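Local coordinates for regulatory protein RecX (Lactobacillus salivarius, PDB 3E3V), which probably modulates the activity of the RecA recombinase and is represented here by a portion spanning its three successive three-helix domains, at residues Asn22-Tyr27 and Asp40-Leu45; Arg76-Thr81 and Lys87-Asn92; Lys141-Leu146 and Asp154-Ile159; Lys36-Lys41 and Glu54-Leu59. One frame throughout, in Å; residues are numbered along the deposited sequence.

Interaction 1. Residues Asn22-Tyr27 and Asp40-Leu45; sequences NAALNY and DKLRSL
Ala23 O accepts the backbone amide of Tyr27, with N to O 3.0 Å, and more weakly that of Asn26, which fixes the helical turn that carries both Ala23 and Tyr27 toward residues 40-45. No hydrogen bond crosses the contact; its centre is a CH-pi interaction. The aliphatic part of Lys41 crosses over one face of the Tyr27 ring, with CG 3.8 Å from the ring centroid and 16° off the normal, while CB approaches CE2 nearer the rim. A chi1 of -172° turns the tyrosine ring away from its backbone N and presents a face to the lysine. Lys41 NZ, 5.9 Å from the centroid, adds at most a weak cation-pi attraction. Ala23 CB meets Leu45 CD1 in a touch modelled unusually tight and thus doubtful, and Ala24 CB lies 4.5 Å from Leu42 CD2. Tyr27 OH makes a weak hydrogen bond to Glu37 O. With an alanine at Tyr27 the Lys41 methylenes would probably lose the aromatic face they lie on, and Glu37 O its weak bond from the hydroxyl. Helix 14-29 thereby packs against the loop joining helices 35-39 and 49-61, and helix 49-61 packs on both partners, Leu59 on Ala24 and Ile52 on Leu42.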
# COMPACT_ATOMS: atom_id res chain seq x y z
N ASN A 22 24.85 -6.09 10.12
CA ASN A 22 25.32 -4.78 9.69
C ASN A 22 24.57 -4.28 8.45
O ASN A 22 24.12 -3.14 8.41
CB ASN A 22 26.83 -4.82 9.42
CG ASN A 22 27.37 -3.50 8.90
OD1 ASN A 22 27.74 -3.39 7.73
ND2 ASN A 22 27.41 -2.49 9.77
N ALA A 23 24.45 -5.13 7.44
CA ALA A 23 23.76 -4.73 6.22
C ALA A 23 22.28 -4.45 6.51
O ALA A 23 21.67 -3.55 5.90
CB ALA A 23 23.89 -5.83 5.17
N ALA A 24 21.71 -5.21 7.44
CA ALA A 24 20.31 -5.05 7.79
C ALA A 24 20.03 -3.68 8.38
O ALA A 24 19.07 -3.01 7.98
CB ALA A 24 19.88 -6.13 8.78
N LEU A 25 20.85 -3.24 9.33
CA LEU A 25 20.64 -1.93 9.93
C LEU A 25 20.95 -0.76 9.00
O LEU A 25 20.45 0.34 9.21
CB LEU A 25 21.41 -1.80 11.25
CG LEU A 25 20.57 -2.36 12.41
CD1 LEU A 25 20.71 -3.88 12.48
CD2 LEU A 25 20.99 -1.71 13.71
N ASN A 26 21.76 -1.00 7.98
CA ASN A 26 22.08 0.06 7.02
C ASN A 26 20.81 0.28 6.19
O ASN A 26 20.31 1.39 6.05
CB ASN A 26 23.21 -0.37 6.08
CG ASN A 26 24.58 -0.31 6.72
OD1 ASN A 26 25.58 -0.70 6.11
ND2 ASN A 26 24.64 0.19 7.95
N TYR A 27 20.31 -0.84 5.67
CA TYR A 27 19.12 -0.93 4.84
C TYR A 27 17.84 -0.41 5.53
O TYR A 27 16.92 0.07 4.86
CB TYR A 27 18.97 -2.40 4.43
CG TYR A 27 17.91 -2.74 3.40
CD1 TYR A 27 17.84 -2.08 2.17
CD2 TYR A 27 17.03 -3.81 3.63
CE1 TYR A 27 16.92 -2.47 1.20
CE2 TYR A 27 16.11 -4.20 2.67
CZ TYR A 27 16.06 -3.53 1.45
OH TYR A 27 15.15 -3.93 0.49
N ASP A 40 15.23 -11.13 1.79
CA ASP A 40 15.97 -11.42 0.57
C ASP A 40 16.77 -10.21 0.10
O ASP A 40 16.69 -9.77 -1.04
CB ASP A 40 15.07 -11.99 -0.55
CG ASP A 40 13.86 -11.13 -0.86
OD1 ASP A 40 14.02 -9.92 -1.11
OD2 ASP A 40 12.74 -11.69 -0.88
N LYS A 41 17.54 -9.67 1.04
CA LYS A 41 18.45 -8.56 0.81
C LYS A 41 19.72 -9.08 1.46
O LYS A 41 20.83 -8.63 1.18
CB LYS A 41 17.99 -7.28 1.51
CG LYS A 41 19.10 -6.24 1.67
CD LYS A 41 19.78 -5.89 0.35
CE LYS A 41 20.96 -4.93 0.55
NZ LYS A 41 21.72 -4.64 -0.71
N LEU A 42 19.51 -10.06 2.35
CA LEU A 42 20.60 -10.71 3.06
C LEU A 42 21.13 -11.75 2.08
O LEU A 42 22.25 -12.24 2.21
CB LEU A 42 20.08 -11.40 4.33
CG LEU A 42 19.44 -10.49 5.39
CD1 LEU A 42 18.89 -11.33 6.54
CD2 LEU A 42 20.47 -9.50 5.90
N ARG A 43 20.31 -12.07 1.08
CA ARG A 43 20.66 -13.03 0.05
C ARG A 43 21.51 -12.33 -1.02
O ARG A 43 22.23 -12.99 -1.78
CB ARG A 43 19.39 -13.62 -0.56
CG ARG A 43 18.68 -14.60 0.36
CD ARG A 43 17.21 -14.75 0.02
NE ARG A 43 16.61 -15.86 0.74
CZ ARG A 43 15.30 -15.99 0.97
NH1 ARG A 43 14.45 -15.07 0.54
NH2 ARG A 43 14.85 -17.05 1.63
N SER A 44 21.42 -11.00 -1.06
CA SER A 44 22.19 -10.20 -2.01
C SER A 44 23.62 -10.16 -1.52
O SER A 44 24.50 -9.58 -2.16
CB SER A 44 21.65 -8.77 -2.06
OG SER A 44 20.29 -8.73 -2.45
N LEU A 45 23.85 -10.77 -0.36
CA LEU A 45 25.17 -10.81 0.24
C LEU A 45 25.58 -12.25 0.51
O LEU A 45 26.55 -12.52 1.22
CB LEU A 45 25.14 -10.02 1.55
CG LEU A 45 24.14 -8.86 1.56
CD1 LEU A 45 24.00 -8.33 2.98
CD2 LEU A 45 24.59 -7.76 0.60

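Interaction 2. Residues Arg76-Thr81 and Lys87-Asn92; sequences RTMMNT and KVIKLN
Met78 and Ile89 make the apolar part of the contact. Met78 CB rests alongside the longer isoleucine branch, equally near Ile89 CG1 and Ile89 CD1 at 3.9 Å. The backbones come nearest at the same pair, with 7.2 Å between Met78 CA and Ile89 CA. A second, looser touch sets a methyl against an amide: the methionine chain bends at chi2 (-55°) and chi3 (-79°), which brings Met78 CE to 4.1 Å from Asn92 ND2, the two side chains crossing at about a right angle. No hydrogen bond links the segments; Asn92 ND2 instead makes a weak one to Tyr74 OH, one turn before Met78. Polar bonding serves the helix end. Thr77 O receives both Thr81 N at 2.7 Å and Thr81 OG1 at 2.8 Å, the hydroxyl standing above the carbonyl plane, and Ser82 OG bonds to Met78 O just beyond. Ile89 is buried further by Tyr74 and Val75 of helix 67-81, Leu107 of helix 100-107 and Tyr110. Helices 67-81 and 86-94, joined by a short turn and closed by helix 100-107, form the second three-helix domain of RecX, a bundle that belongs with the helix-turn-helix folds.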
# COMPACT_ATOMS: atom_id res chain seq x y z
N ARG A 76 -1.55 4.77 5.15
CA ARG A 76 -1.76 6.17 5.51
C ARG A 76 -1.11 7.07 4.44
O ARG A 76 -1.68 8.07 4.01
CB ARG A 76 -1.14 6.45 6.89
CG ARG A 76 -1.88 5.76 8.05
CD ARG A 76 -1.56 6.41 9.40
NE ARG A 76 -2.39 5.89 10.48
CZ ARG A 76 -2.09 4.83 11.22
NH1 ARG A 76 -0.96 4.17 11.00
NH2 ARG A 76 -2.92 4.42 12.18
N THR A 77 0.09 6.71 4.02
CA THR A 77 0.77 7.47 2.99
C THR A 77 -0.06 7.56 1.71
O THR A 77 -0.31 8.65 1.21
CB THR A 77 2.15 6.85 2.69
OG1 THR A 77 2.99 7.03 3.84
CG2 THR A 77 2.80 7.53 1.47
N MET A 78 -0.51 6.41 1.19
CA MET A 78 -1.31 6.39 -0.03
C MET A 78 -2.65 7.15 0.12
O MET A 78 -3.08 7.81 -0.82
CB MET A 78 -1.54 4.95 -0.50
CG MET A 78 -0.26 4.21 -0.92
SD MET A 78 0.74 5.03 -2.19
CE MET A 78 -0.18 4.60 -3.63
N MET A 79 -3.28 7.05 1.29
CA MET A 79 -4.54 7.75 1.56
C MET A 79 -4.32 9.26 1.45
O MET A 79 -5.14 10.01 0.91
CB MET A 79 -5.03 7.45 2.99
CG MET A 79 -5.71 6.11 3.22
SD MET A 79 -6.01 5.84 5.00
CE MET A 79 -7.13 7.13 5.38
N ASN A 80 -3.17 9.70 1.96
CA ASN A 80 -2.84 11.11 1.96
C ASN A 80 -2.13 11.66 0.72
O ASN A 80 -2.33 12.82 0.37
CB ASN A 80 -2.00 11.43 3.19
CG ASN A 80 -2.77 11.23 4.48
OD1 ASN A 80 -3.95 11.55 4.56
ND2 ASN A 80 -2.09 10.72 5.51
N THR A 81 -1.34 10.85 0.04
CA THR A 81 -0.61 11.35 -1.13
C THR A 81 -1.00 10.79 -2.49
O THR A 81 -0.44 11.21 -3.51
CB THR A 81 0.90 11.11 -0.96
OG1 THR A 81 1.16 9.70 -0.92
CG2 THR A 81 1.41 11.74 0.33
N LYS A 87 -7.91 -1.62 -3.49
CA LYS A 87 -7.39 -2.72 -4.31
C LYS A 87 -5.99 -2.52 -4.86
O LYS A 87 -5.21 -3.47 -4.91
CB LYS A 87 -8.35 -3.02 -5.45
CG LYS A 87 -9.73 -3.49 -5.00
CD LYS A 87 -10.57 -3.87 -6.21
CE LYS A 87 -12.04 -3.97 -5.88
NZ LYS A 87 -12.83 -4.06 -7.15
N VAL A 88 -5.66 -1.30 -5.27
CA VAL A 88 -4.32 -1.05 -5.80
C VAL A 88 -3.35 -0.95 -4.62
O VAL A 88 -2.22 -1.44 -4.68
CB VAL A 88 -4.27 0.24 -6.66
CG1 VAL A 88 -2.83 0.55 -7.05
CG2 VAL A 88 -5.10 0.02 -7.95
N ILE A 89 -3.79 -0.33 -3.54
CA ILE A 89 -2.94 -0.20 -2.36
C ILE A 89 -2.55 -1.61 -1.91
O ILE A 89 -1.40 -1.88 -1.55
CB ILE A 89 -3.68 0.55 -1.22
CG1 ILE A 89 -3.87 2.02 -1.63
CG2 ILE A 89 -2.89 0.47 0.09
CD1 ILE A 89 -4.84 2.82 -0.76
N LYS A 90 -3.52 -2.53 -1.96
CA LYS A 90 -3.30 -3.90 -1.55
C LYS A 90 -2.31 -4.66 -2.43
O LYS A 90 -1.44 -5.36 -1.92
CB LYS A 90 -4.63 -4.67 -1.50
CG LYS A 90 -4.49 -6.09 -0.90
CD LYS A 90 -5.78 -6.92 -1.04
CE LYS A 90 -5.59 -8.33 -0.48
NZ LYS A 90 -4.41 -9.03 -1.09
N LEU A 91 -2.44 -4.53 -3.75
CA LEU A 91 -1.51 -5.22 -4.62
C LEU A 91 -0.12 -4.61 -4.49
O LEU A 91 0.87 -5.29 -4.71
CB LEU A 91 -2.00 -5.19 -6.08
CG LEU A 91 -1.93 -3.95 -6.97
CD1 LEU A 91 -0.51 -3.72 -7.48
CD2 LEU A 91 -2.88 -4.16 -8.15
N ASN A 92 -0.04 -3.33 -4.13
CA ASN A 92 1.28 -2.72 -3.95
C ASN A 92 1.91 -3.38 -2.72
O ASN A 92 3.09 -3.74 -2.71
CB ASN A 92 1.18 -1.20 -3.76
CG ASN A 92 0.84 -0.47 -5.04
OD1 ASN A 92 1.07 -0.98 -6.13
ND2 ASN A 92 0.28 0.72 -4.92

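Interaction 3. Residues Lys141-Leu146 and Asp154-Ile159; sequences KIKQSL and DIIDTI
Leu146 and Ile156 meet at the middle of the contact, where Leu146 CB lies 3.7 Å from Ile156 CD1. The isoleucine wedges against the facing helix with both branches. Ile156 CG1 stands beside its backbone N (chi1 -66°), carrying Ile156 CD1 against Leu146 CB and over Lys143 O, while Ile156 CG2 packs 3.7 Å from Lys143 CG. One turn further along helix 153-165, Ile159 CD1 and Leu146 CD1 reach toward each other tip to tip at 4.0 Å. Replacing Ile156 with an alanine would probably open a gap between the helices, taking from Leu146 CB and the Lys143 methylenes the branches packed against them, though Leu146 would keep Ile159. At the margin the lysine chain crosses the isoleucine obliquely and bends at chi4, placing Lys143 NZ 3.5 Å from Asp157 OD1 in a rather long salt bridge. The short segments run broadly opposed but inclined, 140° between their N-to-C directions, with axes 10.3 Å apart at closest approach. Beyond this layer, Phe151 of the connecting turn touches both Leu146 and Ile156, and Ile142 turns to Leu126 of helix 112-129 and Leu163 of helix 153-165. The contact thus closes the core of the third three-helix domain between its last two helices. Its chemistry is that of an aliphatic interior bordered by one ion pair, which probably adds a modest, partly screened attraction.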
# COMPACT_ATOMS: atom_id res chain seq x y z
N LYS A 141 -17.06 7.10 -17.91
CA LYS A 141 -15.62 7.38 -17.88
C LYS A 141 -15.14 7.55 -16.44
O LYS A 141 -14.08 7.07 -16.09
CB LYS A 141 -15.30 8.66 -18.67
CG LYS A 141 -15.44 8.55 -20.18
CD LYS A 141 -15.14 9.90 -20.83
CE LYS A 141 -15.12 9.85 -22.36
NZ LYS A 141 -16.41 9.32 -22.88
N ILE A 142 -15.93 8.23 -15.61
CA ILE A 142 -15.53 8.44 -14.22
C ILE A 142 -15.50 7.11 -13.44
O ILE A 142 -14.54 6.84 -12.72
CB ILE A 142 -16.47 9.47 -13.52
CG1 ILE A 142 -16.27 10.86 -14.17
CG2 ILE A 142 -16.14 9.58 -12.05
CD1 ILE A 142 -17.30 11.91 -13.74
N LYS A 143 -16.54 6.30 -13.60
CA LYS A 143 -16.60 5.00 -12.92
C LYS A 143 -15.39 4.15 -13.32
O LYS A 143 -14.78 3.48 -12.49
CB LYS A 143 -17.87 4.25 -13.31
CG LYS A 143 -19.13 4.80 -12.67
CD LYS A 143 -20.35 4.55 -13.55
CE LYS A 143 -21.64 4.93 -12.84
NZ LYS A 143 -21.87 4.04 -11.67
N GLN A 144 -15.08 4.18 -14.61
CA GLN A 144 -13.98 3.43 -15.19
C GLN A 144 -12.65 3.86 -14.58
O GLN A 144 -11.83 3.02 -14.18
CB GLN A 144 -13.98 3.67 -16.70
CG GLN A 144 -13.03 2.81 -17.51
CD GLN A 144 -13.12 3.11 -19.00
OE1 GLN A 144 -14.21 3.07 -19.58
NE2 GLN A 144 -11.98 3.44 -19.61
N SER A 145 -12.44 5.16 -14.50
CA SER A 145 -11.21 5.69 -13.93
C SER A 145 -11.06 5.25 -12.47
O SER A 145 -9.99 4.80 -12.05
CB SER A 145 -11.21 7.23 -14.04
OG SER A 145 -10.01 7.77 -13.51
N LEU A 146 -12.14 5.38 -11.70
CA LEU A 146 -12.11 4.99 -10.28
C LEU A 146 -11.89 3.48 -10.10
O LEU A 146 -11.24 3.06 -9.14
CB LEU A 146 -13.42 5.41 -9.60
CG LEU A 146 -13.63 6.92 -9.45
CD1 LEU A 146 -15.06 7.23 -9.03
CD2 LEU A 146 -12.64 7.44 -8.45
N ASP A 154 -19.43 -0.42 -4.99
CA ASP A 154 -20.27 0.26 -4.01
C ASP A 154 -19.75 1.65 -3.66
O ASP A 154 -20.52 2.60 -3.59
CB ASP A 154 -20.40 -0.56 -2.72
CG ASP A 154 -21.12 -1.89 -2.94
OD1 ASP A 154 -21.84 -2.04 -3.95
OD2 ASP A 154 -20.97 -2.79 -2.09
N ILE A 155 -18.45 1.75 -3.44
CA ILE A 155 -17.83 3.04 -3.11
C ILE A 155 -18.03 4.02 -4.27
O ILE A 155 -18.30 5.20 -4.05
CB ILE A 155 -16.31 2.85 -2.81
CG1 ILE A 155 -16.16 2.09 -1.49
CG2 ILE A 155 -15.60 4.20 -2.70
CD1 ILE A 155 -16.65 2.87 -0.28
N ILE A 156 -17.89 3.51 -5.49
CA ILE A 156 -18.05 4.32 -6.70
C ILE A 156 -19.51 4.81 -6.84
O ILE A 156 -19.75 5.97 -7.21
CB ILE A 156 -17.58 3.52 -7.95
CG1 ILE A 156 -16.07 3.26 -7.85
CG2 ILE A 156 -17.88 4.28 -9.23
CD1 ILE A 156 -15.50 2.41 -8.97
N ASP A 157 -20.47 3.95 -6.54
CA ASP A 157 -21.88 4.33 -6.62
C ASP A 157 -22.17 5.45 -5.63
O ASP A 157 -22.94 6.37 -5.91
CB ASP A 157 -22.78 3.13 -6.30
CG ASP A 157 -22.83 2.12 -7.41
OD1 ASP A 157 -22.55 2.50 -8.57
OD2 ASP A 157 -23.16 0.94 -7.13
N THR A 158 -21.57 5.37 -4.46
CA THR A 158 -21.76 6.40 -3.45
C THR A 158 -21.09 7.70 -3.91
O THR A 158 -21.61 8.80 -3.67
CB THR A 158 -21.17 5.93 -2.10
OG1 THR A 158 -21.82 4.70 -1.74
CG2 THR A 158 -21.39 6.97 -0.99
N ILE A 159 -19.95 7.58 -4.58
CA ILE A 159 -19.24 8.75 -5.08
C ILE A 159 -20.10 9.44 -6.15
O ILE A 159 -20.24 10.66 -6.16
CB ILE A 159 -17.88 8.36 -5.70
CG1 ILE A 159 -16.90 7.98 -4.59
CG2 ILE A 159 -17.35 9.50 -6.57
CD1 ILE A 159 -15.65 7.23 -5.09

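Interaction 4. Residues Lys36-Lys41 and Glu54-Leu59; sequences KEVEDK and EIINKL
Val38 and Ile56 form the close-packed part of this contact, their side chains sliding past each other in opposite directions until Val38 CG1 sits 3.8 Å from Ile56 CD1. Two torsions near -60° (chi1 -63°, chi2 -61°) bend the isoleucine chain back and bring Ile56 CD1 against the short helix, 4.0 Å from Glu39 N. Val38 CG1, anti to the backbone N, points between Ile56 and the next turn of helix 49-61, where it touches Leu59 CD1 more loosely at 4.2 Å. All three aliphatic residues are buried. Leu64 and Ile65, which follow helix 49-61, pack against its side, Ile65 on Ile56 and both on Leu59. The other side of the contact is looser and partly open to solvent. Glu39 crosses Ile56 at about a right angle, with OE2 4.0 Å from Ile56 CG2, a contact of packing alone. The charge of that carboxylate is answered by Arg35, whose NE forms a salt bridge with OE2. Helix 35-39 ends just here: Asp40 N still bonds to Lys36 O, but Asp40 is the first residue to leave helical angles, and Lys41 N reaches back only three residues to Val38 O at 3.0 Å. The contact therefore joins the second and third helices of the first three-helix domain by shape and apolar burial, with no hydrogen bond or salt bridge between the two segments. Its one charged side chain lies along the border, and its charge is probably offset in large part by Arg35, one turn earlier in the same helix.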
# COMPACT_ATOMS: atom_id res chain seq x y z
N LYS A 36 10.13 -9.51 4.14
CA LYS A 36 10.64 -10.12 2.92
C LYS A 36 11.70 -9.27 2.21
O LYS A 36 12.64 -9.81 1.62
CB LYS A 36 9.49 -10.43 1.96
CG LYS A 36 9.81 -11.54 0.97
CD LYS A 36 8.85 -11.55 -0.20
CE LYS A 36 9.26 -12.59 -1.23
NZ LYS A 36 8.41 -12.50 -2.46
N GLU A 37 11.56 -7.94 2.25
CA GLU A 37 12.55 -7.06 1.62
C GLU A 37 13.93 -7.27 2.25
O GLU A 37 14.95 -7.22 1.57
CB GLU A 37 12.16 -5.59 1.77
CG GLU A 37 11.19 -5.07 0.72
CD GLU A 37 10.93 -3.59 0.88
OE1 GLU A 37 10.41 -3.19 1.94
OE2 GLU A 37 11.25 -2.81 -0.05
N VAL A 38 13.95 -7.47 3.57
CA VAL A 38 15.19 -7.69 4.29
C VAL A 38 15.56 -9.16 4.14
O VAL A 38 16.71 -9.51 3.91
CB VAL A 38 15.05 -7.36 5.80
CG1 VAL A 38 16.38 -7.56 6.51
CG2 VAL A 38 14.57 -5.94 5.98
N GLU A 39 14.55 -10.01 4.25
CA GLU A 39 14.70 -11.46 4.15
C GLU A 39 15.44 -11.86 2.88
O GLU A 39 16.20 -12.83 2.87
CB GLU A 39 13.32 -12.10 4.19
CG GLU A 39 13.28 -13.42 4.89
CD GLU A 39 11.89 -13.74 5.41
OE1 GLU A 39 10.92 -13.70 4.61
OE2 GLU A 39 11.78 -14.05 6.61
N ASP A 40 15.23 -11.13 1.79
CA ASP A 40 15.97 -11.42 0.57
C ASP A 40 16.77 -10.21 0.10
O ASP A 40 16.69 -9.77 -1.04
CB ASP A 40 15.07 -11.99 -0.55
CG ASP A 40 13.86 -11.13 -0.86
OD1 ASP A 40 14.02 -9.92 -1.11
OD2 ASP A 40 12.74 -11.69 -0.88
N LYS A 41 17.54 -9.67 1.04
CA LYS A 41 18.45 -8.56 0.81
C LYS A 41 19.72 -9.08 1.46
O LYS A 41 20.83 -8.63 1.18
CB LYS A 41 17.99 -7.28 1.51
CG LYS A 41 19.10 -6.24 1.67
CD LYS A 41 19.78 -5.89 0.35
CE LYS A 41 20.96 -4.93 0.55
NZ LYS A 41 21.72 -4.64 -0.71
N GLU A 54 17.89 -16.26 11.80
CA GLU A 54 18.32 -15.83 13.13
C GLU A 54 18.30 -14.31 13.18
O GLU A 54 17.81 -13.71 14.14
CB GLU A 54 19.74 -16.35 13.41
CG GLU A 54 20.24 -16.08 14.83
CD GLU A 54 21.71 -16.42 15.00
OE1 GLU A 54 22.13 -17.53 14.59
OE2 GLU A 54 22.46 -15.57 15.55
N ILE A 55 18.83 -13.68 12.14
CA ILE A 55 18.88 -12.22 12.04
C ILE A 55 17.49 -11.61 11.99
O ILE A 55 17.20 -10.65 12.70
CB ILE A 55 19.67 -11.81 10.78
CG1 ILE A 55 21.11 -12.33 10.89
CG2 ILE A 55 19.68 -10.28 10.62
CD1 ILE A 55 21.97 -12.05 9.68
N ILE A 56 16.61 -12.18 11.16
CA ILE A 56 15.25 -11.69 11.02
C ILE A 56 14.45 -11.73 12.32
O ILE A 56 13.77 -10.77 12.66
CB ILE A 56 14.47 -12.48 9.93
CG1 ILE A 56 15.13 -12.28 8.56
CG2 ILE A 56 13.00 -12.03 9.89
CD1 ILE A 56 15.16 -10.85 8.08
N ASN A 57 14.50 -12.85 13.04
CA ASN A 57 13.78 -12.97 14.30
C ASN A 57 14.26 -11.96 15.33
O ASN A 57 13.47 -11.40 16.08
CB ASN A 57 13.92 -14.38 14.87
CG ASN A 57 13.13 -15.40 14.09
OD1 ASN A 57 11.94 -15.22 13.84
ND2 ASN A 57 13.79 -16.48 13.69
N LYS A 58 15.57 -11.76 15.36
CA LYS A 58 16.16 -10.80 16.29
C LYS A 58 15.65 -9.41 15.93
O LYS A 58 15.23 -8.64 16.80
CB LYS A 58 17.69 -10.85 16.20
CG LYS A 58 18.41 -9.86 17.10
CD LYS A 58 17.95 -9.96 18.53
CE LYS A 58 19.03 -9.49 19.48
NZ LYS A 58 20.25 -10.34 19.35
N LEU A 59 15.67 -9.08 14.64
CA LEU A 59 15.20 -7.78 14.19
C LEU A 59 13.72 -7.59 14.51
O LEU A 59 13.28 -6.50 14.87
CB LEU A 59 15.42 -7.61 12.69
CG LEU A 59 16.88 -7.60 12.23
CD1 LEU A 59 16.95 -7.42 10.71
CD2 LEU A 59 17.63 -6.49 12.94

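Interactions 1 and 4 belong to the first three-helix domain and share Asp40 and Lys41; the former joins the first helix to the loop after the second. Interaction 2 pairs the first two helices of the second domain and interaction 3 the last two of the third, as interaction 4 does in the first. Interactions 3 and 4 are buried and mainly aliphatic, the former adding a salt bridge at its edge; interactions 1 and 2 are partly buried, one relying on a lysine over an aromatic face, the other on methionine. No hydrogen bond crosses any of them. Interactions 1 and 3 flank the chain's centre, their own centres 42 Å apart, with interaction 2 near the middle.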